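Local coordinates for lysozyme M1 (Streptomyces coelicolor, PDB 1JFX), which hydrolyses the beta-1,4 linkages between N-acetylmuramic acid and N-acetylglucosamine in bacterial cell-wall peptidoglycan, through a secreted catalytic domain of glycosyl hydrolase family 25, at residues Q6-S11 and I17-V22; K33-E36 and Y40-D43. All coordinates share one frame; numbering follows the deposited sequence.

Interaction 1. Residues Q6-S11 and I17-V22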
ATOM      1  N   GLN A   6       2.845  -1.583 -14.679  1.00  6.23           N
ATOM      2  CA  GLN A   6       3.524  -2.398 -13.666  1.00  6.45           C
ATOM      3  C   GLN A   6       4.277  -1.587 -12.627  1.00  6.73           C
ATOM      4  O   GLN A   6       4.685  -0.459 -12.887  1.00  5.93           O
ATOM      5  CB  GLN A   6       4.525  -3.319 -14.376  1.00  5.50           C
ATOM      6  CG  GLN A   6       3.887  -4.387 -15.246  1.00  4.93           C
ATOM      7  CD  GLN A   6       3.328  -5.518 -14.416  1.00  8.28           C
ATOM      8  OE1 GLN A   6       4.018  -6.061 -13.536  1.00  7.64           O
ATOM      9  NE2 GLN A   6       2.072  -5.893 -14.687  1.00  6.38           N
ATOM     10  N   GLY A   7       4.477  -2.181 -11.453  1.00  6.19           N
ATOM     11  CA  GLY A   7       5.214  -1.483 -10.410  1.00  7.52           C
ATOM     12  C   GLY A   7       5.802  -2.450  -9.409  1.00  7.53           C
ATOM     13  O   GLY A   7       5.706  -3.672  -9.576  1.00  6.93           O
ATOM     14  N   ILE A   8       6.420  -1.907  -8.371  1.00  6.82           N
ATOM     15  CA  ILE A   8       6.990  -2.734  -7.310  1.00  6.40           C
ATOM     16  C   ILE A   8       6.685  -2.091  -5.977  1.00  6.95           C
ATOM     17  O   ILE A   8       6.137  -0.994  -5.919  1.00  7.42           O
ATOM     18  CB  ILE A   8       8.538  -2.856  -7.424  1.00  6.71           C
ATOM     19  CG1 ILE A   8       9.194  -1.469  -7.330  1.00  7.33           C
ATOM     20  CG2 ILE A   8       8.927  -3.552  -8.738  1.00  9.78           C
ATOM     21  CD1 ILE A   8      10.732  -1.522  -7.269  1.00 10.08           C
ATOM     22  N   ASP A   9       6.972  -2.801  -4.896  1.00  7.18           N
ATOM     23  CA  ASP A   9       6.848  -2.207  -3.563  1.00  6.19           C
ATOM     24  C   ASP A   9       8.075  -2.725  -2.843  1.00  6.35           C
ATOM     25  O   ASP A   9       8.540  -3.849  -3.097  1.00  7.08           O
ATOM     26  CB  ASP A   9       5.539  -2.555  -2.836  1.00  8.74           C
ATOM     27  CG  ASP A   9       5.374  -4.029  -2.558  1.00  8.33           C
ATOM     28  OD1 ASP A   9       5.918  -4.538  -1.544  1.00  8.07           O
ATOM     29  OD2 ASP A   9       4.681  -4.672  -3.368  1.00  7.39           O
ATOM     30  N   VAL A  10       8.640  -1.884  -1.990  1.00  5.58           N
ATOM     31  CA  VAL A  10       9.871  -2.240  -1.302  1.00  6.74           C
ATOM     32  C   VAL A  10       9.916  -1.699   0.114  1.00  6.38           C
ATOM     33  O   VAL A  10       9.140  -0.831   0.477  1.00  7.18           O
ATOM     34  CB  VAL A  10      11.103  -1.633  -2.022  1.00  7.91           C
ATOM     35  CG1 VAL A  10      11.139  -2.056  -3.472  1.00  8.39           C
ATOM     36  CG2 VAL A  10      11.055  -0.102  -1.936  1.00  6.86           C
ATOM     37  N   SER A  11      10.857  -2.228   0.893  1.00  6.86           N
ATOM     38  CA  SER A  11      11.092  -1.792   2.260  1.00  8.26           C
ATOM     39  C   SER A  11      12.599  -1.915   2.457  1.00  7.59           C
ATOM     40  O   SER A  11      13.331  -2.181   1.502  1.00  7.44           O
ATOM     41  CB  SER A  11      10.359  -2.674   3.273  1.00  8.57           C
ATOM     42  OG  SER A  11      10.876  -3.998   3.298  1.00 11.55           O
ATOM     43  N   ILE A  17      18.721   0.587  -3.548  1.00  8.20           N
ATOM     44  CA  ILE A  17      18.041   0.466  -4.836  1.00  7.95           C
ATOM     45  C   ILE A  17      18.447   1.543  -5.832  1.00  7.76           C
ATOM     46  O   ILE A  17      18.546   2.720  -5.478  1.00  8.23           O
ATOM     47  CB  ILE A  17      16.515   0.576  -4.636  1.00  7.40           C
ATOM     48  CG1 ILE A  17      16.029  -0.555  -3.726  1.00  7.49           C
ATOM     49  CG2 ILE A  17      15.789   0.543  -6.004  1.00  7.16           C
ATOM     50  CD1 ILE A  17      14.525  -0.429  -3.352  1.00  7.98           C
ATOM     51  N   ASN A  18      18.703   1.138  -7.073  1.00  7.49           N
ATOM     52  CA  ASN A  18      19.029   2.105  -8.115  1.00  7.56           C
ATOM     53  C   ASN A  18      17.705   2.356  -8.835  1.00  7.79           C
ATOM     54  O   ASN A  18      17.288   1.564  -9.694  1.00  7.05           O
ATOM     55  CB  ASN A  18      20.054   1.550  -9.104  1.00  9.85           C
ATOM     56  CG  ASN A  18      20.461   2.581 -10.133  1.00 11.64           C
ATOM     57  OD1 ASN A  18      19.653   3.407 -10.534  1.00 13.66           O
ATOM     58  ND2 ASN A  18      21.715   2.538 -10.562  1.00 15.73           N
ATOM     59  N   TRP A  19      17.033   3.444  -8.472  1.00  6.73           N
ATOM     60  CA  TRP A  19      15.739   3.740  -9.065  1.00  7.27           C
ATOM     61  C   TRP A  19      15.739   4.092 -10.542  1.00  6.98           C
ATOM     62  O   TRP A  19      14.727   3.893 -11.220  1.00  7.25           O
ATOM     63  CB  TRP A  19      15.017   4.810  -8.235  1.00  6.73           C
ATOM     64  CG  TRP A  19      14.619   4.282  -6.882  1.00  6.04           C
ATOM     65  CD1 TRP A  19      15.341   4.342  -5.725  1.00  7.83           C
ATOM     66  CD2 TRP A  19      13.419   3.565  -6.569  1.00  5.03           C
ATOM     67  NE1 TRP A  19      14.663   3.701  -4.703  1.00  7.48           N
ATOM     68  CE2 TRP A  19      13.479   3.220  -5.198  1.00  7.37           C
ATOM     69  CE3 TRP A  19      12.294   3.176  -7.318  1.00  7.81           C
ATOM     70  CZ2 TRP A  19      12.460   2.508  -4.560  1.00  8.40           C
ATOM     71  CZ3 TRP A  19      11.278   2.465  -6.684  1.00  8.87           C
ATOM     72  CH2 TRP A  19      11.367   2.139  -5.316  1.00  8.49           C
ATOM     73  N   SER A  20      16.852   4.594 -11.071  1.00  7.88           N
ATOM     74  CA  SER A  20      16.865   4.881 -12.498  1.00  7.53           C
ATOM     75  C   SER A  20      16.779   3.536 -13.223  1.00  8.33           C
ATOM     76  O   SER A  20      16.190   3.433 -14.301  1.00  8.71           O
ATOM     77  CB  SER A  20      18.130   5.658 -12.909  1.00  9.37           C
ATOM     78  OG  SER A  20      19.319   4.906 -12.737  1.00 16.89           O
ATOM     79  N   SER A  21      17.355   2.496 -12.624  1.00  8.62           N
ATOM     80  CA  SER A  21      17.285   1.175 -13.235  1.00  7.84           C
ATOM     81  C   SER A  21      15.893   0.585 -13.135  1.00  8.20           C
ATOM     82  O   SER A  21      15.457  -0.140 -14.042  1.00  8.37           O
ATOM     83  CB  SER A  21      18.297   0.234 -12.592  1.00  8.80           C
ATOM     84  OG  SER A  21      19.597   0.669 -12.931  1.00 10.56           O
ATOM     85  N   VAL A  22      15.197   0.888 -12.044  1.00  6.37           N
ATOM     86  CA  VAL A  22      13.830   0.382 -11.859  1.00  6.99           C
ATOM     87  C   VAL A  22      12.949   1.000 -12.948  1.00  7.85           C
ATOM     88  O   VAL A  22      12.116   0.327 -13.559  1.00  7.38           O
ATOM     89  CB  VAL A  22      13.283   0.760 -10.456  1.00  8.04           C
ATOM     90  CG1 VAL A  22      11.787   0.438 -10.361  1.00  6.46           C
ATOM     91  CG2 VAL A  22      14.047  -0.005  -9.386  1.00  7.97           C
TER
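Val-10 and Ile-17 meet end to end, the CD1 methyl of Ile-17 lying 3.8 Å from Val-10 CG1 and as near to Val-10 CG2, so it fits against the fork of the valine. Val-10 CG2 has a second neighbour, the six-membered ring of Trp-19, which it meets at the edge and near the ring plane, 4.0 Å from CZ2. The indole is also braced from within its own segment, because Ile-17 CG2 sits 3.5 Å above one ring face, offset toward the rim. Two residues earlier on the strand, Ile-8 places CG1 between its backbone N and carbonyl carbon (chi1 60°) and extends beyond it (chi2 173°). This carries CD1 outward to 3.8 Å from Val-22 CG1, methyl facing methyl, and to 4.1 Å from Trp-19 CZ3, which it approaches obliquely. All these contacts are apolar; the indole's polar atom, Trp-19 NE1, hydrogen-bonds to Asn-48 OD1. Helix 19-24 starts at the N-cap Asn-18, whose OD1 accepts from Ser-21 N at 3.2 Å. Strand 6-10 packs against helix 19-24, the helix of the beta-alpha-beta unit that strand 29-36 completes beside it in the sheet, and helix 45-54 flanks Val-10, Ile-17 and Trp-19.

Interaction 2. Residues K33-E36 and Y40-D43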
ATOM      1  N   LYS A  33       7.833   1.300   1.956  1.00  5.25           N
ATOM      2  CA  LYS A  33       7.480   1.258   3.366  1.00  5.69           C
ATOM      3  C   LYS A  33       8.026   2.471   4.109  1.00  6.16           C
ATOM      4  O   LYS A  33       9.199   2.825   3.969  1.00  6.34           O
ATOM      5  CB  LYS A  33       8.013  -0.006   4.020  1.00  5.54           C
ATOM      6  CG  LYS A  33       7.513  -0.183   5.461  1.00  6.48           C
ATOM      7  CD  LYS A  33       7.832  -1.569   5.980  1.00 10.89           C
ATOM      8  CE  LYS A  33       7.277  -1.766   7.378  1.00 13.25           C
ATOM      9  NZ  LYS A  33       7.365  -3.215   7.746  1.00 16.29           N
ATOM     10  N   ALA A  34       7.154   3.089   4.897  1.00  6.79           N
ATOM     11  CA  ALA A  34       7.520   4.246   5.686  1.00  7.00           C
ATOM     12  C   ALA A  34       7.519   3.952   7.175  1.00  9.24           C
ATOM     13  O   ALA A  34       8.552   4.028   7.831  1.00 12.18           O
ATOM     14  CB  ALA A  34       6.568   5.399   5.395  1.00  8.71           C
ATOM     15  N   THR A  35       6.351   3.609   7.699  1.00  7.99           N
ATOM     16  CA  THR A  35       6.188   3.383   9.128  1.00  7.15           C
ATOM     17  C   THR A  35       5.512   2.051   9.443  1.00  7.32           C
ATOM     18  O   THR A  35       4.941   1.407   8.568  1.00  7.74           O
ATOM     19  CB  THR A  35       5.297   4.485   9.704  1.00  6.51           C
ATOM     20  OG1 THR A  35       4.158   4.643   8.838  1.00  8.53           O
ATOM     21  CG2 THR A  35       6.049   5.830   9.753  1.00  9.78           C
ATOM     22  N   GLU A  36       5.596   1.656  10.713  1.00  6.81           N
ATOM     23  CA  GLU A  36       4.949   0.450  11.204  1.00  7.30           C
ATOM     24  C   GLU A  36       4.579   0.700  12.663  1.00  7.79           C
ATOM     25  O   GLU A  36       5.333   1.325  13.420  1.00  8.67           O
ATOM     26  CB  GLU A  36       5.859  -0.786  11.085  1.00  8.99           C
ATOM     27  CG  GLU A  36       5.239  -2.055  11.679  1.00  7.17           C
ATOM     28  CD  GLU A  36       5.894  -3.343  11.199  1.00 13.80           C
ATOM     29  OE1 GLU A  36       6.862  -3.282  10.415  1.00 14.99           O
ATOM     30  OE2 GLU A  36       5.433  -4.431  11.602  1.00 13.00           O
ATOM     31  N   TYR A  40       7.934   2.629  14.577  1.00 10.37           N
ATOM     32  CA  TYR A  40       8.940   2.077  13.696  1.00  9.32           C
ATOM     33  C   TYR A  40       8.960   2.930  12.433  1.00  9.22           C
ATOM     34  O   TYR A  40       7.903   3.288  11.916  1.00  9.57           O
ATOM     35  CB  TYR A  40       8.613   0.636  13.316  1.00  9.22           C
ATOM     36  CG  TYR A  40       9.577   0.059  12.308  1.00 10.08           C
ATOM     37  CD1 TYR A  40       9.381   0.238  10.936  1.00  8.86           C
ATOM     38  CD2 TYR A  40      10.705  -0.643  12.724  1.00 10.54           C
ATOM     39  CE1 TYR A  40      10.281  -0.269  10.007  1.00  9.72           C
ATOM     40  CE2 TYR A  40      11.618  -1.158  11.803  1.00 12.58           C
ATOM     41  CZ  TYR A  40      11.401  -0.967  10.444  1.00 14.30           C
ATOM     42  OH  TYR A  40      12.304  -1.474   9.524  1.00 12.38           O
ATOM     43  N   LYS A  41      10.160   3.259  11.955  1.00  8.71           N
ATOM     44  CA  LYS A  41      10.324   4.025  10.720  1.00  9.73           C
ATOM     45  C   LYS A  41      11.336   3.269   9.874  1.00  9.99           C
ATOM     46  O   LYS A  41      12.417   2.930  10.352  1.00 10.48           O
ATOM     47  CB  LYS A  41      10.853   5.445  10.997  1.00 10.41           C
ATOM     48  CG  LYS A  41      10.942   6.309   9.740  1.00 13.38           C
ATOM     49  CD  LYS A  41       9.564   6.473   9.094  1.00 15.76           C
ATOM     50  CE  LYS A  41       9.620   7.238   7.787  1.00 13.12           C
ATOM     51  NZ  LYS A  41      10.157   8.625   7.957  1.00 19.93           N
ATOM     52  N   ASP A  42      10.981   2.991   8.623  1.00  8.54           N
ATOM     53  CA  ASP A  42      11.871   2.267   7.726  1.00 10.81           C
ATOM     54  C   ASP A  42      13.119   3.115   7.451  1.00  9.90           C
ATOM     55  O   ASP A  42      13.015   4.267   7.009  1.00 10.07           O
ATOM     56  CB  ASP A  42      11.136   1.944   6.425  1.00  9.10           C
ATOM     57  CG  ASP A  42      11.926   1.025   5.517  1.00  9.42           C
ATOM     58  OD1 ASP A  42      12.951   1.474   4.963  1.00  9.23           O
ATOM     59  OD2 ASP A  42      11.516  -0.146   5.358  1.00  8.76           O
ATOM     60  N   ASP A  43      14.296   2.545   7.704  1.00 10.15           N
ATOM     61  CA  ASP A  43      15.543   3.284   7.515  1.00 11.99           C
ATOM     62  C   ASP A  43      15.877   3.686   6.093  1.00 11.42           C
ATOM     63  O   ASP A  43      16.650   4.621   5.896  1.00 12.17           O
ATOM     64  CB  ASP A  43      16.737   2.507   8.078  1.00 15.15           C
ATOM     65  CG  ASP A  43      16.776   2.502   9.591  1.00 25.09           C
ATOM     66  OD1 ASP A  43      16.478   3.551  10.200  1.00 31.05           O
ATOM     67  OD2 ASP A  43      17.124   1.453  10.172  1.00 32.40           O
TER
HETATM   68  O   HOH W   1      11.755   1.933   2.444  1.00  9.27           O
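Ala-34 O is gripped by Asp-42 N in a nearly straight hydrogen bond of 2.8 Å (N-H...O 172°). The same oxygen has a CA-H...O contact with Lys-41 CA at 3.4 Å. Beyond it, Glu-36 N to Tyr-40 O and Tyr-40 N to Glu-36 O are both 3.1 Å, an antiparallel hydrogen-bonded pair; between these two sets of bonds, Thr-35 and Lys-41 form a non-hydrogen-bonded pair. On the face of Thr-35, its CG2 lies 3.6 Å from Lys-41 CD; the lysine, bent at chi2 (60°) and chi4, passes the threonine at a slant. On the other face, Glu-36 CB meets Tyr-40 CD1 obliquely at 3.7 Å. The extended chain of Lys-33 brings NZ to 2.7 Å from Glu-36 OE1, above the carboxylate plane, in a salt bridge; the other oxygen, Glu-36 OE2, makes one with Arg-66. The Asp-42 side chain crosses that of Lys-33 at about a right angle, OD2 lying 3.8 Å from Lys-33 CB and accepting from His-12 N. A water links Lys-33 O and, weakly, Asp-42 OD1, which also caps Arg-44 N. The hairpin adds strand 40-41 to strand 29-36, whose other neighbours are strands 6-10 and 58-64, while helix 72-81 packs on Thr-35.

How the interactions relate
From the N terminus, strand 6-10 leads through a five-residue loop into 17-22, and interaction 1 closes that loop by packing helix 19-24 back on the strand. The chain then enters strand 29-36, turns over three residues and returns as 40-43, where interaction 2 closes the hairpin. The two are in series, neither nested nor crossed, with centres about 17 Å apart. They meet where strands 6-10 and 29-36 run parallel: Val-10 O lies 2.9 Å from Lys-33 N, a probable hydrogen bond, and Ser-11 CB packs 3.5 Å from Asp-42 OD2. Strand 29-36 belongs to both the beta-alpha-beta unit and the hairpin; the Lys-33 side chain lies about 7 Å from that of Asp-9 and 6 Å from that of Asp-98, both predicted active-site residues.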